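PDB 2IVF: ethylbenzene dehydrogenase beta-subunit from Aromatoleum aromaticum, which carries three four-iron and one three-iron iron-sulfur clusters in a ferredoxin-like subunit, and probably relays electrons within the larger enzyme. Local coordinates for residues T21-N26 with I270-P275; W139-F144 with K290-L295; H248-K253 with S326-L331; V256-H261 with P304-V309. All blocks are in the same frame, centred on the assembly; numbering follows the deposited sequence.

Contact 1 of 4, residues T21-N26 with I270-P275; sequences TVIDLN and IYYVPP
Ile23 lies alongside the ring of Tyr272, both side chains pointing the same way, and this is the dense side of the pairing between 21-26 and 270-275. Ile23 CD1 comes within 3.7 Å of Tyr272 CE2, oblique to the ring, and within 3.8 Å of Ile270 CG2. Leu25 CD2 meets the same ring at its edge, beside Tyr272 CD2. The far end of the ring is fixed by a hydrogen bond between Tyr272 OH and Ala148 O, and the side chain of Ile23 is about 5 Å from a bound four-iron cluster. The backbones run parallel as the two inner strands of a mixed four-strand sheet, with strand 235-239 on the other edge of 19-24. Ile23 is bonded through both of its backbone polar atoms: Ile23 N donates to Tyr271 O at 2.7 Å, and Ile23 O accepts from Val273 N. On the face carrying Val22 and Tyr271 the direct packing is looser. Val22 CG1 is 4.1 Å from Val273 CG2, and Tyr271, partly exposed, brings its CB to 4.3 Å from Val22 CG2; helix 246-253 fills in over both residues. At the end of the strand, Asp24 begins an Asx turn. With CG anti to the backbone N (chi1 -174°), its OD1 reaches 3.5 Å from Val273 CB and also accepts from Asn26 N, above the carboxylate plane, and from Asn26 ND2 on the syn lone pair. Asn26 ND2 donates again across the contact, 2.9 Å to Pro274 O, while Asn26 OD1 takes Met276 N and Asp24 OD2 pairs with Tyr273 OH of the alpha-subunit.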
# COMPACT_ATOMS: atom_id res chain seq x y z
N THR B 21 -1.25 25.62 -2.64
CA THR B 21 -1.45 24.29 -3.12
C THR B 21 -2.95 24.09 -3.28
O THR B 21 -3.76 24.57 -2.49
CB THR B 21 -0.90 23.23 -2.13
OG1 THR B 21 0.55 23.27 -2.10
CG2 THR B 21 -1.36 21.83 -2.57
N VAL B 22 -3.32 23.41 -4.34
CA VAL B 22 -4.67 22.94 -4.52
C VAL B 22 -4.63 21.41 -4.38
O VAL B 22 -3.75 20.74 -4.94
CB VAL B 22 -5.24 23.30 -5.89
CG1 VAL B 22 -6.51 22.49 -6.21
CG2 VAL B 22 -5.50 24.83 -5.94
N ILE B 23 -5.58 20.85 -3.64
CA ILE B 23 -5.66 19.38 -3.46
C ILE B 23 -7.02 18.93 -3.91
O ILE B 23 -8.02 19.42 -3.42
CB ILE B 23 -5.50 19.02 -1.97
CG1 ILE B 23 -4.14 19.57 -1.47
CG2 ILE B 23 -5.74 17.50 -1.71
CD1 ILE B 23 -3.78 19.29 0.01
N ASP B 24 -7.06 18.03 -4.88
CA ASP B 24 -8.33 17.61 -5.50
C ASP B 24 -8.79 16.38 -4.77
O ASP B 24 -8.28 15.30 -5.01
CB ASP B 24 -8.16 17.31 -6.99
CG ASP B 24 -9.48 17.03 -7.67
OD1 ASP B 24 -10.49 16.73 -6.95
OD2 ASP B 24 -9.52 17.08 -8.92
N LEU B 25 -9.83 16.51 -3.96
CA LEU B 25 -10.26 15.39 -3.13
C LEU B 25 -10.92 14.32 -3.94
O LEU B 25 -11.03 13.19 -3.46
CB LEU B 25 -11.18 15.86 -2.03
CG LEU B 25 -10.52 16.87 -1.08
CD1 LEU B 25 -11.47 17.39 -0.07
CD2 LEU B 25 -9.29 16.21 -0.36
N ASN B 26 -11.36 14.64 -5.15
CA ASN B 26 -11.86 13.58 -6.03
C ASN B 26 -10.81 12.59 -6.45
O ASN B 26 -11.13 11.43 -6.78
CB ASN B 26 -12.50 14.21 -7.26
CG ASN B 26 -13.67 14.99 -6.89
OD1 ASN B 26 -14.71 14.40 -6.53
ND2 ASN B 26 -13.52 16.33 -6.85
N ILE B 270 -4.09 26.70 1.40
CA ILE B 270 -4.35 25.47 0.69
C ILE B 270 -5.84 25.42 0.32
O ILE B 270 -6.69 25.81 1.12
CB ILE B 270 -3.96 24.28 1.53
CG1 ILE B 270 -2.42 24.36 1.78
CG2 ILE B 270 -4.35 22.96 0.80
CD1 ILE B 270 -1.92 23.25 2.74
N TYR B 271 -6.14 24.93 -0.88
CA TYR B 271 -7.51 24.94 -1.39
C TYR B 271 -7.85 23.56 -1.91
O TYR B 271 -7.04 22.92 -2.57
CB TYR B 271 -7.69 26.01 -2.45
CG TYR B 271 -7.31 27.38 -1.97
CD1 TYR B 271 -5.98 27.79 -1.95
CD2 TYR B 271 -8.28 28.28 -1.53
CE1 TYR B 271 -5.63 29.06 -1.47
CE2 TYR B 271 -7.95 29.52 -1.06
CZ TYR B 271 -6.64 29.92 -1.04
OH TYR B 271 -6.41 31.17 -0.57
N TYR B 272 -9.06 23.15 -1.63
CA TYR B 272 -9.50 21.79 -1.86
C TYR B 272 -10.66 21.76 -2.84
O TYR B 272 -11.58 22.56 -2.74
CB TYR B 272 -9.98 21.18 -0.55
CG TYR B 272 -8.87 20.95 0.44
CD1 TYR B 272 -8.48 21.98 1.31
CD2 TYR B 272 -8.26 19.71 0.55
CE1 TYR B 272 -7.48 21.76 2.22
CE2 TYR B 272 -7.24 19.49 1.42
CZ TYR B 272 -6.85 20.51 2.26
OH TYR B 272 -5.86 20.29 3.18
N VAL B 273 -10.54 20.91 -3.85
CA VAL B 273 -11.68 20.57 -4.74
C VAL B 273 -12.49 19.52 -3.98
O VAL B 273 -12.00 18.41 -3.69
CB VAL B 273 -11.26 20.03 -6.11
CG1 VAL B 273 -12.49 19.85 -7.00
CG2 VAL B 273 -10.23 20.98 -6.79
N PRO B 274 -13.75 19.86 -3.64
CA PRO B 274 -14.49 18.95 -2.80
C PRO B 274 -14.91 17.70 -3.59
O PRO B 274 -15.06 17.76 -4.83
CB PRO B 274 -15.70 19.78 -2.36
CG PRO B 274 -15.94 20.74 -3.45
CD PRO B 274 -14.53 21.08 -3.94
N PRO B 275 -15.15 16.60 -2.87
CA PRO B 275 -15.49 15.36 -3.48
C PRO B 275 -16.91 15.31 -3.94
O PRO B 275 -17.83 15.65 -3.19
CB PRO B 275 -15.24 14.34 -2.36
CG PRO B 275 -15.56 15.04 -1.12
CD PRO B 275 -15.15 16.51 -1.39

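Contact 2 of 4, residues W139-F144 with K290-L295; sequences WPNPFF and KTRIPL
Arg292 NH1 is gripped from two sources: it donates 2.9 Å to Pro142 O, and 2.8 Å to a water that in turn donates to Pro140 O. The bond to Pro142 O is nearly straight, 167° at the hydrogen, and lies in both the carbonyl plane and the guanidinium plane, so the edge of the arginine is turned flat into the backbone. Arg292 leaves its backbone with CG between N and the carbonyl carbon, and a second bend at chi3 swings the guanidinium round to Pro142 O. Asn141 OD1 stands over one face of the group, with the amide plane 81° from the guanidinium, and is itself fixed by Phe281 N. The other donors also find backbone carbonyls: Arg292 NE bonds to Ala278 O and Arg292 NH2 to Arg279 O, which leaves the guanidinium little freedom to rotate. A second water bridges the backbones, donating 2.9 Å to Arg292 O and weakly to Asn141 O.

The apolar half is built on Phe143. Its CB rests 3.9 Å from Arg292 CG and 4.2 Å from Ile293 CG1, and the ring presents a face to Pro294. Pro294 CD then lies 3.5 Å from the ring centroid of Phe143, only 19° off the normal, a clear CH-pi contact. Phe285 of the alpha-subunit packs on both Pro142 and Arg292, placing the contact near the subunit interface. Segment 290-295 makes an ST turn, Thr291 OG1 accepting from Ile293 N, and Pro294 then takes the N-cap position of helix 295-302.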
# COMPACT_ATOMS: atom_id res chain seq x y z
N TRP B 139 -24.89 2.36 6.47
CA TRP B 139 -25.20 1.39 5.41
C TRP B 139 -26.64 1.48 4.98
O TRP B 139 -27.54 1.49 5.83
CB TRP B 139 -24.91 -0.02 5.91
CG TRP B 139 -25.01 -1.00 4.78
CD1 TRP B 139 -26.08 -1.71 4.42
CD2 TRP B 139 -24.00 -1.24 3.81
NE1 TRP B 139 -25.81 -2.44 3.30
CE2 TRP B 139 -24.53 -2.16 2.89
CE3 TRP B 139 -22.70 -0.80 3.66
CZ2 TRP B 139 -23.78 -2.65 1.83
CZ3 TRP B 139 -21.95 -1.28 2.58
CH2 TRP B 139 -22.51 -2.18 1.67
N PRO B 140 -26.92 1.48 3.64
CA PRO B 140 -26.08 1.28 2.45
C PRO B 140 -25.48 2.53 1.84
O PRO B 140 -25.04 2.52 0.67
CB PRO B 140 -27.06 0.63 1.47
CG PRO B 140 -28.35 1.32 1.77
CD PRO B 140 -28.35 1.57 3.26
N ASN B 141 -25.47 3.61 2.63
CA ASN B 141 -24.92 4.90 2.26
C ASN B 141 -23.77 5.36 3.13
O ASN B 141 -23.74 6.51 3.56
CB ASN B 141 -26.01 5.98 2.29
CG ASN B 141 -27.03 5.80 1.21
OD1 ASN B 141 -26.67 5.70 0.06
ND2 ASN B 141 -28.33 5.66 1.60
N PRO B 142 -22.75 4.51 3.32
CA PRO B 142 -21.58 4.98 4.02
C PRO B 142 -20.88 6.03 3.12
O PRO B 142 -21.06 6.03 1.91
CB PRO B 142 -20.73 3.71 4.18
CG PRO B 142 -21.07 2.91 2.96
CD PRO B 142 -22.56 3.14 2.79
N PHE B 143 -20.15 6.96 3.70
CA PHE B 143 -19.31 7.83 2.87
C PHE B 143 -18.01 8.17 3.57
O PHE B 143 -17.93 8.18 4.81
CB PHE B 143 -20.07 9.07 2.51
CG PHE B 143 -20.37 9.92 3.67
CD1 PHE B 143 -21.52 9.72 4.42
CD2 PHE B 143 -19.49 10.91 4.04
CE1 PHE B 143 -21.81 10.52 5.49
CE2 PHE B 143 -19.81 11.73 5.16
CZ PHE B 143 -20.93 11.50 5.87
N PHE B 144 -16.99 8.39 2.77
CA PHE B 144 -15.70 8.80 3.26
C PHE B 144 -14.90 9.22 2.03
O PHE B 144 -15.24 8.85 0.90
CB PHE B 144 -14.96 7.65 3.95
CG PHE B 144 -14.54 6.57 3.00
CD1 PHE B 144 -13.31 6.60 2.40
CD2 PHE B 144 -15.40 5.47 2.72
CE1 PHE B 144 -12.94 5.61 1.47
CE2 PHE B 144 -15.01 4.50 1.83
CZ PHE B 144 -13.77 4.58 1.19
N LYS B 290 -28.35 11.39 -6.76
CA LYS B 290 -27.66 12.34 -5.88
C LYS B 290 -26.54 11.67 -5.12
O LYS B 290 -26.67 10.51 -4.69
CB LYS B 290 -28.67 12.91 -4.88
CG LYS B 290 -29.65 13.91 -5.50
CD LYS B 290 -30.98 13.93 -4.76
CE LYS B 290 -32.20 14.25 -5.71
NZ LYS B 290 -33.15 13.11 -6.17
N THR B 291 -25.44 12.39 -4.93
CA THR B 291 -24.38 11.94 -4.04
C THR B 291 -24.92 11.55 -2.65
O THR B 291 -25.90 12.14 -2.16
CB THR B 291 -23.22 12.95 -3.87
OG1 THR B 291 -22.20 12.36 -3.04
CG2 THR B 291 -23.69 14.28 -3.16
N ARG B 292 -24.30 10.57 -2.02
CA ARG B 292 -24.57 10.23 -0.63
C ARG B 292 -23.85 11.16 0.37
O ARG B 292 -24.16 11.14 1.57
CB ARG B 292 -24.13 8.83 -0.35
CG ARG B 292 -22.61 8.77 -0.50
CD ARG B 292 -22.10 7.52 -0.61
NE ARG B 292 -22.62 6.70 -1.67
CZ ARG B 292 -22.72 5.39 -1.54
NH1 ARG B 292 -22.30 4.81 -0.43
NH2 ARG B 292 -23.19 4.66 -2.52
N ILE B 293 -22.89 11.95 -0.08
CA ILE B 293 -22.13 12.77 0.88
C ILE B 293 -23.03 13.94 1.27
O ILE B 293 -23.51 14.69 0.40
CB ILE B 293 -20.81 13.35 0.35
CG1 ILE B 293 -19.88 12.24 -0.17
CG2 ILE B 293 -20.14 14.20 1.47
CD1 ILE B 293 -18.67 12.75 -0.82
N PRO B 294 -23.33 14.06 2.56
CA PRO B 294 -24.20 15.13 2.97
C PRO B 294 -23.57 16.48 2.75
O PRO B 294 -22.39 16.72 3.08
CB PRO B 294 -24.43 14.85 4.46
CG PRO B 294 -24.06 13.39 4.62
CD PRO B 294 -22.93 13.20 3.70
N LEU B 295 -24.32 17.37 2.15
CA LEU B 295 -23.75 18.66 1.79
C LEU B 295 -23.29 19.41 3.06
O LEU B 295 -22.26 20.08 3.04
CB LEU B 295 -24.77 19.48 1.01
CG LEU B 295 -24.47 20.92 0.62
CD1 LEU B 295 -23.17 21.03 -0.21
CD2 LEU B 295 -25.71 21.56 -0.07
O HOH W 1 -23.01 2.19 -1.09
O HOH W 2 -25.43 9.42 3.46

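Contact 3 of 4, residues H248-K253 with S326-L331; sequences HKLVKK and SELMDL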
# COMPACT_ATOMS: atom_id res chain seq x y z
N HIS B 248 -4.06 29.28 -9.73
CA HIS B 248 -4.84 30.48 -9.94
C HIS B 248 -6.16 30.17 -10.62
O HIS B 248 -7.21 30.69 -10.22
CB HIS B 248 -4.10 31.47 -10.81
CG HIS B 248 -4.88 32.71 -11.01
ND1 HIS B 248 -4.82 33.76 -10.12
CD2 HIS B 248 -5.78 33.05 -11.96
CE1 HIS B 248 -5.64 34.71 -10.55
NE2 HIS B 248 -6.24 34.30 -11.65
N LYS B 249 -6.12 29.29 -11.62
CA LYS B 249 -7.32 28.95 -12.41
C LYS B 249 -8.39 28.21 -11.62
O LYS B 249 -9.59 28.44 -11.80
CB LYS B 249 -6.92 28.14 -13.65
CG LYS B 249 -6.24 29.01 -14.68
CD LYS B 249 -5.67 28.17 -15.82
CE LYS B 249 -4.80 29.02 -16.78
NZ LYS B 249 -4.11 28.12 -17.70
N LEU B 250 -7.97 27.38 -10.70
CA LEU B 250 -8.90 26.61 -9.85
C LEU B 250 -9.43 27.38 -8.66
O LEU B 250 -10.62 27.23 -8.32
CB LEU B 250 -8.23 25.33 -9.39
CG LEU B 250 -7.84 24.35 -10.51
CD1 LEU B 250 -7.06 23.21 -9.96
CD2 LEU B 250 -9.04 23.82 -11.39
N VAL B 251 -8.59 28.25 -8.07
CA VAL B 251 -8.96 28.99 -6.83
C VAL B 251 -9.66 30.28 -7.19
O VAL B 251 -10.72 30.62 -6.62
CB VAL B 251 -7.70 29.30 -5.94
CG1 VAL B 251 -8.02 30.20 -4.69
CG2 VAL B 251 -7.01 28.02 -5.48
N LYS B 252 -9.09 30.99 -8.17
CA LYS B 252 -9.54 32.34 -8.48
C LYS B 252 -10.48 32.44 -9.66
O LYS B 252 -11.38 33.27 -9.64
CB LYS B 252 -8.35 33.27 -8.72
CG LYS B 252 -7.38 33.42 -7.57
CD LYS B 252 -8.03 33.89 -6.29
CE LYS B 252 -8.51 35.29 -6.38
NZ LYS B 252 -8.85 35.74 -5.00
N LYS B 253 -10.28 31.65 -10.70
CA LYS B 253 -11.06 31.79 -11.94
C LYS B 253 -12.32 30.90 -11.85
O LYS B 253 -13.44 31.40 -11.82
CB LYS B 253 -10.19 31.45 -13.15
CG LYS B 253 -10.87 31.47 -14.57
CD LYS B 253 -9.83 31.00 -15.64
CE LYS B 253 -10.35 30.95 -17.04
NZ LYS B 253 -9.33 30.38 -17.99
N SER B 326 -13.91 21.18 -21.77
CA SER B 326 -13.98 21.94 -20.55
C SER B 326 -12.59 22.28 -20.09
O SER B 326 -11.80 21.39 -19.81
CB SER B 326 -14.72 21.14 -19.45
OG SER B 326 -14.54 21.75 -18.20
N GLU B 327 -12.27 23.55 -19.99
CA GLU B 327 -11.00 23.94 -19.37
C GLU B 327 -10.85 23.37 -18.00
O GLU B 327 -9.75 22.97 -17.58
CB GLU B 327 -10.85 25.45 -19.31
CG GLU B 327 -9.57 25.87 -18.60
CD GLU B 327 -9.47 27.37 -18.36
OE1 GLU B 327 -10.47 28.00 -18.02
OE2 GLU B 327 -8.34 27.90 -18.51
N LEU B 328 -11.97 23.29 -17.27
CA LEU B 328 -11.91 22.87 -15.89
C LEU B 328 -11.50 21.44 -15.83
O LEU B 328 -10.61 21.07 -15.08
CB LEU B 328 -13.24 23.05 -15.15
CG LEU B 328 -13.20 22.55 -13.70
CD1 LEU B 328 -12.12 23.29 -12.83
CD2 LEU B 328 -14.55 22.67 -13.06
N MET B 329 -12.15 20.60 -16.62
CA MET B 329 -11.77 19.21 -16.66
C MET B 329 -10.35 19.02 -17.18
O MET B 329 -9.68 18.14 -16.71
CB MET B 329 -12.79 18.38 -17.40
CG MET B 329 -14.15 18.45 -16.70
SD MET B 329 -14.16 17.49 -15.16
CE MET B 329 -14.86 18.65 -13.96
N ASP B 330 -9.93 19.84 -18.11
CA ASP B 330 -8.56 19.76 -18.62
C ASP B 330 -7.57 20.01 -17.49
O ASP B 330 -6.56 19.31 -17.35
CB ASP B 330 -8.35 20.80 -19.71
CG ASP B 330 -9.01 20.46 -21.04
OD1 ASP B 330 -9.39 19.32 -21.31
OD2 ASP B 330 -9.10 21.37 -21.89
N LEU B 331 -7.88 21.03 -16.68
CA LEU B 331 -7.06 21.43 -15.53
C LEU B 331 -7.03 20.34 -14.48
O LEU B 331 -5.99 20.05 -13.90
CB LEU B 331 -7.57 22.73 -14.91
CG LEU B 331 -7.41 23.97 -15.75
CD1 LEU B 331 -8.16 25.13 -15.10
CD2 LEU B 331 -5.92 24.27 -15.93
O HOH W 3 -6.01 26.73 -19.00
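Lys253 and Glu327 both hold CG anti to the backbone N (chi1 177° in each), and both chains run on extended, so they reach toward one another from opposite directions across the gap between their helices. Lys253 NZ thereby comes between the two carboxylate oxygens, 2.6 Å from Glu327 OE1 and 2.7 Å from Glu327 OE2, each oxygen using its syn lone pair. The result is a two-pronged salt bridge. Lys249 crosses the glutamate at about a right angle; its charged atom stops 4.3 Å from Glu327 OE2, and a water spans the distance, accepting from Lys249 NZ and donating to Glu327 OE2. Glu327 OE1 has a further donor in Trp254 NE1.

Beneath these charges the helices meet through leucines. Leu250 CD2 presses on Leu328 CD1 at 3.4 Å, tighter than ordinary van der Waals contact, and also lies 4.0 Å from Leu331 CB, the two side chains running antiparallel alongside one another. Leu331 CD1 reaches the aliphatic part of Lys249, 3.6 Å from its CB, so this lysine serves both layers. The helical segments cross at -134°, with axes 10.8 Å apart, a separation that side chains rather than backbones must fill. Ser326 caps the start of the second helix by accepting from Met329 N, and it is steadied by Glu316. On the other helix, a wider pi-type turn at 249-253 lets His248 O accept from both Lys252 N and Lys253 N. With Lys253 bonded directly, Lys249 linked through water and the Trp254 N-H at OE1, the carboxylate is probably kept ionised, although it sits at the edge of a leucine core.

Contact 4 of 4, residues V256-H261 with P304-V309; sequences VALPLH and PEVKRV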
# COMPACT_ATOMS: atom_id res chain seq x y z
N VAL B 256 -13.19 26.58 -7.75
CA VAL B 256 -13.65 25.22 -7.38
C VAL B 256 -12.80 24.62 -6.28
O VAL B 256 -13.07 23.54 -5.80
CB VAL B 256 -13.65 24.25 -8.60
CG1 VAL B 256 -14.78 24.65 -9.56
CG2 VAL B 256 -12.29 24.24 -9.28
N ALA B 257 -11.75 25.35 -5.89
CA ALA B 257 -10.82 24.90 -4.88
C ALA B 257 -11.06 25.82 -3.66
O ALA B 257 -10.93 27.05 -3.75
CB ALA B 257 -9.39 24.96 -5.40
N LEU B 258 -11.52 25.22 -2.57
CA LEU B 258 -12.00 25.93 -1.40
C LEU B 258 -11.13 25.73 -0.17
O LEU B 258 -10.58 24.66 0.06
CB LEU B 258 -13.42 25.47 -1.04
CG LEU B 258 -14.44 25.56 -2.16
CD1 LEU B 258 -15.73 24.87 -1.74
CD2 LEU B 258 -14.68 27.03 -2.63
N PRO B 259 -11.05 26.76 0.68
CA PRO B 259 -10.25 26.69 1.87
C PRO B 259 -10.82 25.78 2.92
O PRO B 259 -12.05 25.65 3.07
CB PRO B 259 -10.26 28.13 2.39
CG PRO B 259 -11.50 28.70 1.92
CD PRO B 259 -11.71 28.06 0.55
N LEU B 260 -9.92 25.17 3.67
CA LEU B 260 -10.35 24.34 4.78
C LEU B 260 -10.59 25.22 6.03
O LEU B 260 -9.71 25.95 6.51
CB LEU B 260 -9.35 23.19 5.02
CG LEU B 260 -9.55 22.31 6.28
CD1 LEU B 260 -10.79 21.46 6.15
CD2 LEU B 260 -8.29 21.42 6.54
N HIS B 261 -11.81 25.19 6.54
CA HIS B 261 -12.13 25.88 7.78
C HIS B 261 -11.74 27.37 7.75
O HIS B 261 -11.10 27.87 8.67
CB HIS B 261 -11.47 25.18 8.98
CG HIS B 261 -12.14 23.90 9.41
ND1 HIS B 261 -13.47 23.82 9.75
CD2 HIS B 261 -11.63 22.67 9.62
CE1 HIS B 261 -13.75 22.59 10.15
NE2 HIS B 261 -12.65 21.87 10.06
N PRO B 304 -19.78 27.59 2.47
CA PRO B 304 -21.06 27.67 1.78
C PRO B 304 -20.98 27.57 0.27
O PRO B 304 -22.00 27.44 -0.37
CB PRO B 304 -21.55 29.09 2.12
CG PRO B 304 -20.28 29.87 2.31
CD PRO B 304 -19.38 28.90 3.02
N GLU B 305 -19.79 27.63 -0.31
CA GLU B 305 -19.67 27.54 -1.77
C GLU B 305 -19.67 26.11 -2.28
O GLU B 305 -19.66 25.90 -3.46
CB GLU B 305 -18.43 28.29 -2.23
CG GLU B 305 -18.62 29.81 -1.95
CD GLU B 305 -17.49 30.66 -2.38
OE1 GLU B 305 -16.57 30.15 -3.07
OE2 GLU B 305 -17.51 31.89 -2.02
N VAL B 306 -19.68 25.13 -1.39
CA VAL B 306 -19.61 23.74 -1.82
C VAL B 306 -20.68 23.33 -2.86
O VAL B 306 -20.39 22.70 -3.88
CB VAL B 306 -19.67 22.79 -0.62
CG1 VAL B 306 -19.86 21.28 -1.09
CG2 VAL B 306 -18.41 22.94 0.23
N LYS B 307 -21.93 23.69 -2.60
CA LYS B 307 -23.02 23.34 -3.51
C LYS B 307 -22.76 23.82 -4.94
O LYS B 307 -22.98 23.08 -5.91
CB LYS B 307 -24.34 23.96 -3.01
CG LYS B 307 -25.57 23.55 -3.80
CD LYS B 307 -26.83 23.97 -3.04
CE LYS B 307 -28.08 23.34 -3.56
NZ LYS B 307 -29.31 24.10 -2.99
N ARG B 308 -22.35 25.09 -5.07
CA ARG B 308 -21.99 25.67 -6.37
C ARG B 308 -20.87 24.87 -7.01
O ARG B 308 -20.94 24.46 -8.17
CB ARG B 308 -21.57 27.17 -6.20
CG ARG B 308 -21.06 27.83 -7.55
CD ARG B 308 -20.54 29.27 -7.43
NE ARG B 308 -19.44 29.29 -6.50
CZ ARG B 308 -18.18 28.96 -6.78
NH1 ARG B 308 -17.79 28.66 -8.03
NH2 ARG B 308 -17.30 28.95 -5.78
N VAL B 309 -19.84 24.61 -6.23
CA VAL B 309 -18.71 23.90 -6.76
C VAL B 309 -19.09 22.52 -7.29
O VAL B 309 -18.69 22.14 -8.38
CB VAL B 309 -17.62 23.81 -5.74
CG1 VAL B 309 -16.49 22.87 -6.26
CG2 VAL B 309 -17.16 25.28 -5.45
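Leu258 and Val256 pack against Glu305, Val306 and Val309, where the start of helix 306-321 settles beside the outermost strand, 258-259, of the mixed four-strand sheet. The first shell is almost wholly apolar. Leu258 splits its two methyls between separate partners: CD1 goes to the helix valines, 3.8 Å from Val306 CG2 and 4.0 Å from Val309 CG2, while CD2 touches the glutamate, 3.7 Å from Glu305 OE1. Having CG anti to the carbonyl carbon (chi1 -54°) sends the leucine out toward the first turn of the helix. Val309 also divides its branches, its CG1 lying 3.9 Å from Val256 CB and 3.5 Å from the carbonyl oxygen Val256 O, where the two segments come closest. The valines cross at a slant, and the strand itself offers no polar side chain here.

One shell further out, helix 295-302 packs on the same residues, with Phe302 on Leu258 and Leu298 and Leu295 on Val306. Behind Val256 stands Leu250 of helix 246-253, whose backbone is hydrogen-bonded to both Val256 and Ala257. Leu258 is set by its backbone hydrogen bond to Tyr272 of the neighbouring strand 270-273, and Pro274 packs on Val309. Solvent lies toward Glu305, which is exposed, whereas the aliphatic residues are buried. The helix turn is held by Val309 N donating to Glu305 O at 3.1 Å. On the solvent flank, Arg308 NH2 forms a salt bridge to Glu305 OE1, 3.1 Å long, its hydrogen bond weak, and also donates to Lys255 O.

The backbone sheet joins contacts 1 and 4, whose centres are about 9 Å apart: strand 270-273 lies between strands 19-24 and 258-259, with Leu258 bonded to Tyr272. Centre to centre, contact 3 sits about 12 Å from contact 1, its helix 246-253 packing Leu250 and Val251 on Val22, and about 14 Å from contact 4, nested in the loop that contact 3 closes. Contact 2 lies farther out, its centre about 19 Å from that of contact 1, linked through Pro275 and Ile293 and, by Leu295, to Val306 of contact 4. The segments of contact 1 alternate in sequence with those of the others, so the N-terminal strand and C-terminal helices are held together, with a bound four-iron cluster near contact 1.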